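PDB 3SYJ: adhesion and penetration protein autotransporter from Haemophilus influenzae, which probably acts as a serine protease and promotes adherence to and invasion of host cells, its secreted passenger domain associating with copies of itself on neighbouring bacteria. Local coordinates for residues V59-L62 / I68-V71; Y104-D107 / Y112-D115; K586-G591 / T671-S676. All blocks are in the same frame, centred on the assembly; numbering follows the deposited sequence.

Interaction 1: residues V59-L62 / I68-V71; sequences VAAL and IVSV
Ala61 and Val69 face each other as an antiparallel hydrogen-bonded pair, and Leu62 and Ile68 follow as a non-hydrogen-bonded pair with their CA atoms 4.6 Å apart. Val69 N donates to Ala61 O over 3.1 Å; the return bond, Ala61 N to Val69 O, is weak at 3.4 Å. Ala61 O also receives a CA-H...O contact from Ile68, and Val69 O one from Ala60 CA, so each carbonyl oxygen has two donors across the pair. Beyond Val69 the backbone ladder gives way to a side-chain bond: Ser70 OG donates to Val59 O over 2.6 Å, approaching 21° out of the carbonyl plane. The serine hydroxyl lies anti to its own nitrogen (chi1 -169°), which extends it across to that carbonyl, and Asn74 holds the same oxygen from outside. These strands, 61-64 and 67-69, make a short beta hairpin in the N-terminal protease domain of the chymotrypsin-like PA clan, and the side chain of Val59 lies about 7 Å from that of Ser218, the active-site serine by similarity, without touching it. On one face of the hairpin Ile68 places CG1 between its nitrogen and carbonyl carbon (chi1 54°), which brings CD1 to 3.9 Å from Ala60 CB, while its other branch, CG2, meets Leu62 CD1 at 4.2 Å. On the opposite face Ala61 CB and Val69 CG1 are loosely apposed at 4.4 Å, and Ile234 of strand 231-238 packs against both residues.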
loop_
_atom_site.group_PDB
_atom_site.type_symbol
_atom_site.label_atom_id
_atom_site.label_comp_id
_atom_site.label_asym_id
_atom_site.label_seq_id
_atom_site.Cartn_x
_atom_site.Cartn_y
_atom_site.Cartn_z
ATOM N N VAL A 59 -50.672 44.203 -6.040
ATOM C CA VAL A 59 -51.963 44.503 -6.658
ATOM C C VAL A 59 -52.136 43.928 -8.067
ATOM O O VAL A 59 -53.194 44.102 -8.677
ATOM C CB VAL A 59 -52.277 46.014 -6.675
ATOM C CG1 VAL A 59 -52.190 46.593 -5.271
ATOM C CG2 VAL A 59 -51.339 46.739 -7.614
ATOM N N ALA A 60 -51.122 43.237 -8.585
ATOM C CA ALA A 60 -51.226 42.705 -9.952
ATOM C C ALA A 60 -50.430 41.435 -10.212
ATOM O O ALA A 60 -49.492 41.102 -9.480
ATOM C CB ALA A 60 -50.861 43.776 -10.981
ATOM N N ALA A 61 -50.808 40.730 -11.271
ATOM C CA ALA A 61 -50.129 39.496 -11.628
ATOM C C ALA A 61 -49.819 39.460 -13.123
ATOM O O ALA A 61 -50.570 40.001 -13.939
ATOM C CB ALA A 61 -50.962 38.290 -11.215
ATOM N N LEU A 62 -48.703 38.828 -13.464
ATOM C CA LEU A 62 -48.211 38.802 -14.839
ATOM C C LEU A 62 -48.880 37.683 -15.647
ATOM O O LEU A 62 -48.637 36.502 -15.401
ATOM C CB LEU A 62 -46.685 38.639 -14.836
ATOM C CG LEU A 62 -45.911 38.854 -16.144
ATOM C CD1 LEU A 62 -45.968 40.307 -16.621
ATOM C CD2 LEU A 62 -44.477 38.409 -15.954
ATOM N N ILE A 68 -50.508 42.682 -17.406
ATOM C CA ILE A 68 -50.875 42.316 -16.047
ATOM C C ILE A 68 -52.383 42.365 -15.906
ATOM O O ILE A 68 -53.094 42.784 -16.828
ATOM C CB ILE A 68 -50.244 43.256 -15.009
ATOM C CG1 ILE A 68 -50.578 44.715 -15.334
ATOM C CG2 ILE A 68 -48.741 43.036 -14.949
ATOM C CD1 ILE A 68 -50.128 45.694 -14.271
ATOM N N VAL A 69 -52.873 41.925 -14.753
ATOM C CA VAL A 69 -54.304 41.952 -14.463
ATOM C C VAL A 69 -54.522 42.505 -13.062
ATOM O O VAL A 69 -53.728 42.247 -12.156
ATOM C CB VAL A 69 -54.939 40.557 -14.594
ATOM C CG1 VAL A 69 -54.550 39.669 -13.419
ATOM C CG2 VAL A 69 -56.443 40.672 -14.692
ATOM N N SER A 70 -55.585 43.285 -12.896
ATOM C CA SER A 70 -55.920 43.898 -11.612
ATOM C C SER A 70 -57.333 44.461 -11.703
ATOM O O SER A 70 -58.005 44.258 -12.709
ATOM C CB SER A 70 -54.922 45.006 -11.267
ATOM O OG SER A 70 -55.074 45.444 -9.931
ATOM N N VAL A 71 -57.793 45.157 -10.663
ATOM C CA VAL A 71 -59.107 45.799 -10.718
ATOM C C VAL A 71 -58.998 47.226 -11.273
ATOM O O VAL A 71 -58.005 47.923 -11.041
ATOM C CB VAL A 71 -59.836 45.817 -9.322
ATOM C CG1 VAL A 71 -60.305 44.418 -8.923
ATOM C CG2 VAL A 71 -58.950 46.426 -8.239
#

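Interaction 2: residues Y104-D107 / Y112-D115; sequences YKKD and YEDD
Lys106 and Glu113 form a salt bridge. The lysine chain is extended from CG onward and runs past the carbonyl oxygen of Tyr112, with Lys106 CG 3.2 Å from Tyr112 O, before NZ reaches Glu113 OE2 at 2.8 Å. It meets that oxygen on the syn side, 22° out of the carboxylate plane. Glu113 is bent at chi2 (-57°), which turns its end back alongside the lysine although its CB leaves in the other direction. Aromatic packing comes from Tyr104, whose ring is set obliquely beside the 112-114 backbone, CE2 lying 3.2 Å from Tyr112 O. Tyr104 OH lies in the plane of the Tyr112 ring at its edge, 3.6 Å from Tyr112 CD2, and accepts a weak bond from Tyr112 N. Arg255 makes a cation-pi contact with Tyr104 and also binds Glu113 O. Two waters complete the polar links: one donates to both Tyr104 O and Asp114 O, and the other bridges Lys106 N and Asp114 OD2, while Asn321 holds Asp114 OD1. Next to it, Asp115 turns away, bonding to His73 ND1 and Arg239, consistent with the aspartate of a Ser-His-Asp triad. Between these two irregular loop segments the salt bridge joins exposed side chains, open to competition from solvent, and probably contributes less to holding the loop than the buried Tyr104 ring and the water bridges to Asp114.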
loop_
_atom_site.group_PDB
_atom_site.type_symbol
_atom_site.label_atom_id
_atom_site.label_comp_id
_atom_site.label_asym_id
_atom_site.label_seq_id
_atom_site.Cartn_x
_atom_site.Cartn_y
_atom_site.Cartn_z
ATOM N N TYR A 104 -61.999 47.476 -18.442
ATOM C CA TYR A 104 -63.139 46.755 -18.995
ATOM C C TYR A 104 -64.352 47.660 -19.219
ATOM O O TYR A 104 -64.677 48.489 -18.374
ATOM C CB TYR A 104 -63.519 45.658 -18.015
ATOM C CG TYR A 104 -64.373 44.559 -18.571
ATOM C CD1 TYR A 104 -63.799 43.451 -19.177
ATOM C CD2 TYR A 104 -65.756 44.601 -18.446
ATOM C CE1 TYR A 104 -64.579 42.426 -19.662
ATOM C CE2 TYR A 104 -66.545 43.581 -18.929
ATOM C CZ TYR A 104 -65.953 42.495 -19.534
ATOM O OH TYR A 104 -66.735 41.470 -20.018
ATOM N N LYS A 105 -65.012 47.495 -20.360
ATOM C CA LYS A 105 -66.277 48.171 -20.622
ATOM C C LYS A 105 -67.377 47.127 -20.718
ATOM O O LYS A 105 -67.347 46.263 -21.594
ATOM C CB LYS A 105 -66.224 48.974 -21.925
ATOM C CG LYS A 105 -67.524 49.724 -22.254
ATOM C CD LYS A 105 -67.620 50.069 -23.741
ATOM C CE LYS A 105 -68.856 50.914 -24.075
ATOM N NZ LYS A 105 -68.655 52.381 -23.841
ATOM N N LYS A 106 -68.346 47.207 -19.814
ATOM C CA LYS A 106 -69.491 46.308 -19.832
ATOM C C LYS A 106 -70.471 46.688 -20.940
ATOM O O LYS A 106 -70.920 47.832 -21.021
ATOM C CB LYS A 106 -70.201 46.344 -18.482
ATOM C CG LYS A 106 -71.273 45.275 -18.300
ATOM C CD LYS A 106 -71.917 45.419 -16.924
ATOM C CE LYS A 106 -73.002 44.391 -16.672
ATOM N NZ LYS A 106 -73.615 44.605 -15.329
ATOM N N ASP A 107 -70.790 45.719 -21.794
ATOM C CA ASP A 107 -71.745 45.920 -22.878
ATOM C C ASP A 107 -72.288 44.589 -23.389
ATOM O O ASP A 107 -71.967 43.530 -22.852
ATOM C CB ASP A 107 -71.141 46.755 -24.020
ATOM C CG ASP A 107 -69.954 46.074 -24.703
ATOM O OD1 ASP A 107 -69.881 44.825 -24.706
ATOM O OD2 ASP A 107 -69.099 46.803 -25.258
ATOM N N TYR A 112 -69.596 41.010 -18.182
ATOM C CA TYR A 112 -69.115 41.034 -16.802
ATOM C C TYR A 112 -68.949 42.430 -16.215
ATOM O O TYR A 112 -69.019 43.427 -16.930
ATOM C CB TYR A 112 -67.831 40.203 -16.694
ATOM C CG TYR A 112 -68.077 38.792 -17.170
ATOM C CD1 TYR A 112 -68.716 37.869 -16.351
ATOM C CD2 TYR A 112 -67.731 38.397 -18.452
ATOM C CE1 TYR A 112 -68.975 36.583 -16.784
ATOM C CE2 TYR A 112 -67.987 37.116 -18.898
ATOM C CZ TYR A 112 -68.611 36.211 -18.058
ATOM O OH TYR A 112 -68.872 34.930 -18.493
ATOM N N GLU A 113 -68.759 42.485 -14.900
ATOM C CA GLU A 113 -68.638 43.746 -14.175
ATOM C C GLU A 113 -67.354 44.465 -14.536
ATOM O O GLU A 113 -66.327 43.828 -14.758
ATOM C CB GLU A 113 -68.682 43.494 -12.671
ATOM C CG GLU A 113 -70.016 42.948 -12.212
ATOM C CD GLU A 113 -71.162 43.862 -12.593
ATOM O OE1 GLU A 113 -71.191 45.017 -12.108
ATOM O OE2 GLU A 113 -72.026 43.421 -13.381
ATOM N N ASP A 114 -67.408 45.792 -14.558
ATOM C CA ASP A 114 -66.321 46.590 -15.122
ATOM C C ASP A 114 -65.228 47.021 -14.133
ATOM O O ASP A 114 -64.401 47.872 -14.459
ATOM C CB ASP A 114 -66.875 47.800 -15.904
ATOM C CG ASP A 114 -67.713 48.734 -15.038
ATOM O OD1 ASP A 114 -67.675 48.593 -13.799
ATOM O OD2 ASP A 114 -68.404 49.614 -15.598
ATOM N N ASP A 115 -65.216 46.441 -12.936
ATOM C CA ASP A 115 -64.092 46.645 -12.023
ATOM C C ASP A 115 -63.023 45.608 -12.372
ATOM O O ASP A 115 -62.832 44.612 -11.663
ATOM C CB ASP A 115 -64.534 46.517 -10.563
ATOM C CG ASP A 115 -63.541 47.132 -9.584
ATOM O OD1 ASP A 115 -62.524 47.716 -10.022
ATOM O OD2 ASP A 115 -63.788 47.031 -8.365
HETATM O O HOH W 1 -63.711 49.800 -16.319
HETATM O O HOH W 2 -68.520 49.806 -18.561
#

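Interaction 3: residues K586-G591 / T671-S676; sequences KLFFSG and TICTRS
The Phe588 ring carries the sulfur of Cys673 over one face and the carbonyl oxygen of Thr671 at its edge. SG stands 3.6 Å from the centroid of the Phe588 ring and only 7° off the normal, a Cys sulfur-aromatic contact in which all six ring carbons are nearly equally distant. This packing belongs to the beta-solenoid of the passenger domain: Phe588 is on strand 586-593 of the solenoid, whereas Cys673 is on strand 669-675, which pairs with strand 682-688 as a hairpin. The same sulfur is disulfide-bonded to Cys684, so one sulfur of the disulfide that ties the hairpin together lies over the phenyl ring. At the ring edge, CE2 of Phe588 is 3.5 Å from Thr671 O, and Thr671 CG2, anti to its backbone nitrogen, touches Phe588 CZ at 4.0 Å. Farther along, water joins the segments: one molecule accepts from Cys673 N at 2.8 Å and donates to the Ser590 hydroxyl, and another donates to the backbone oxygens Gly591 O and Cys673 O. Ser590 OG in turn donates to Gly591 O over 2.7 Å, tilted 20° from that carbonyl plane.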
loop_
_atom_site.group_PDB
_atom_site.type_symbol
_atom_site.label_atom_id
_atom_site.label_comp_id
_atom_site.label_asym_id
_atom_site.label_seq_id
_atom_site.Cartn_x
_atom_site.Cartn_y
_atom_site.Cartn_z
ATOM N N LYS A 586 -8.572 36.905 2.392
ATOM C CA LYS A 586 -9.306 35.843 3.061
ATOM C C LYS A 586 -10.364 35.257 2.141
ATOM O O LYS A 586 -11.110 35.990 1.492
ATOM C CB LYS A 586 -9.933 36.351 4.365
ATOM C CG LYS A 586 -8.901 36.836 5.373
ATOM C CD LYS A 586 -9.531 37.170 6.712
ATOM C CE LYS A 586 -10.314 38.475 6.664
ATOM N NZ LYS A 586 -9.467 39.659 6.965
ATOM N N LEU A 587 -10.412 33.927 2.088
ATOM C CA LEU A 587 -11.344 33.221 1.221
ATOM C C LEU A 587 -12.166 32.234 2.046
ATOM O O LEU A 587 -11.611 31.323 2.660
ATOM C CB LEU A 587 -10.577 32.495 0.112
ATOM C CG LEU A 587 -11.375 31.666 -0.894
ATOM C CD1 LEU A 587 -12.364 32.541 -1.653
ATOM C CD2 LEU A 587 -10.430 30.962 -1.854
ATOM N N PHE A 588 -13.485 32.423 2.063
ATOM C CA PHE A 588 -14.373 31.582 2.863
ATOM C C PHE A 588 -15.237 30.704 1.983
ATOM O O PHE A 588 -15.901 31.195 1.072
ATOM C CB PHE A 588 -15.286 32.436 3.759
ATOM C CG PHE A 588 -14.676 32.795 5.090
ATOM C CD1 PHE A 588 -13.577 33.632 5.159
ATOM C CD2 PHE A 588 -15.208 32.303 6.270
ATOM C CE1 PHE A 588 -13.013 33.965 6.382
ATOM C CE2 PHE A 588 -14.652 32.637 7.493
ATOM C CZ PHE A 588 -13.557 33.470 7.546
ATOM N N PHE A 589 -15.215 29.404 2.250
ATOM C CA PHE A 589 -16.191 28.480 1.679
ATOM C C PHE A 589 -17.215 28.209 2.764
ATOM O O PHE A 589 -16.874 27.714 3.838
ATOM C CB PHE A 589 -15.532 27.169 1.249
ATOM C CG PHE A 589 -14.479 27.332 0.193
ATOM C CD1 PHE A 589 -14.786 27.153 -1.146
ATOM C CD2 PHE A 589 -13.180 27.657 0.543
ATOM C CE1 PHE A 589 -13.812 27.296 -2.122
ATOM C CE2 PHE A 589 -12.205 27.806 -0.417
ATOM C CZ PHE A 589 -12.520 27.627 -1.757
ATOM N N SER A 590 -18.470 28.550 2.501
ATOM C CA SER A 590 -19.468 28.522 3.558
ATOM C C SER A 590 -20.843 28.118 3.050
ATOM O O SER A 590 -21.155 28.274 1.868
ATOM C CB SER A 590 -19.555 29.906 4.213
ATOM O OG SER A 590 -20.462 29.910 5.307
ATOM N N GLY A 591 -21.661 27.593 3.952
ATOM C CA GLY A 591 -23.082 27.480 3.701
ATOM C C GLY A 591 -23.663 28.847 4.001
ATOM O O GLY A 591 -22.914 29.792 4.250
ATOM N N THR A 671 -15.180 32.471 13.420
ATOM C CA THR A 671 -15.475 33.584 12.528
ATOM C C THR A 671 -16.487 33.140 11.467
ATOM O O THR A 671 -16.205 32.263 10.655
ATOM C CB THR A 671 -14.201 34.140 11.860
ATOM O OG1 THR A 671 -13.265 34.541 12.870
ATOM C CG2 THR A 671 -14.540 35.340 10.998
ATOM N N ILE A 672 -17.677 33.729 11.494
ATOM C CA ILE A 672 -18.730 33.340 10.563
ATOM C C ILE A 672 -19.017 34.473 9.575
ATOM O O ILE A 672 -19.255 35.613 9.978
ATOM C CB ILE A 672 -20.025 32.950 11.310
ATOM C CG1 ILE A 672 -19.751 31.847 12.335
ATOM C CG2 ILE A 672 -21.114 32.516 10.330
ATOM C CD1 ILE A 672 -19.147 30.599 11.750
ATOM N N CYS A 673 -18.988 34.151 8.286
ATOM C CA CYS A 673 -19.251 35.121 7.231
ATOM C C CYS A 673 -20.611 34.893 6.603
ATOM O O CYS A 673 -20.893 33.803 6.112
ATOM C CB CYS A 673 -18.185 35.023 6.141
ATOM S SG CYS A 673 -16.629 35.755 6.590
ATOM N N THR A 674 -21.443 35.929 6.601
ATOM C CA THR A 674 -22.774 35.840 6.007
ATOM C C THR A 674 -23.089 37.122 5.262
ATOM O O THR A 674 -22.674 38.208 5.679
ATOM C CB THR A 674 -23.864 35.648 7.080
ATOM O OG1 THR A 674 -23.800 36.734 8.008
ATOM C CG2 THR A 674 -23.675 34.343 7.828
ATOM N N ARG A 675 -23.818 36.995 4.154
ATOM C CA ARG A 675 -24.266 38.158 3.395
ATOM C C ARG A 675 -25.758 38.419 3.609
ATOM O O ARG A 675 -26.571 37.499 3.593
ATOM C CB ARG A 675 -23.966 38.019 1.896
ATOM C CG ARG A 675 -24.813 38.977 1.064
ATOM C CD ARG A 675 -24.086 39.621 -0.105
ATOM N NE ARG A 675 -24.315 38.883 -1.333
ATOM C CZ ARG A 675 -24.478 39.421 -2.540
ATOM N NH1 ARG A 675 -24.460 40.736 -2.722
ATOM N NH2 ARG A 675 -24.680 38.619 -3.577
ATOM N N SER A 676 -26.114 39.680 3.815
ATOM C CA SER A 676 -27.501 40.037 4.055
ATOM C C SER A 676 -28.272 40.041 2.752
ATOM O O SER A 676 -27.897 40.743 1.816
ATOM C CB SER A 676 -27.582 41.412 4.700
ATOM O OG SER A 676 -28.872 41.968 4.530
HETATM O O HOH W 3 -19.046 31.571 7.323
HETATM O O HOH W 4 -22.741 32.633 4.549
#

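Overall arrangement
Interactions 1 and 2 both belong to the N-terminal protease domain, and interaction 3 to the solenoid, its centre about 39 Å from that of interaction 1 and about 55 Å from that of interaction 2. The first two touch where Val71 CB packs on Asp115 OD1, linking the segment after the hairpin to the putative triad aspartate. Interaction 1 is fully buried and relies on backbone bonds, one serine hydroxyl and aliphatic side chains; interaction 2, at the surface, adds a salt bridge and bridging waters. Interaction 3 is largely buried too, yet it joins elements 80 residues apart through sulfur on an aromatic face, with water in place of direct backbone bonds.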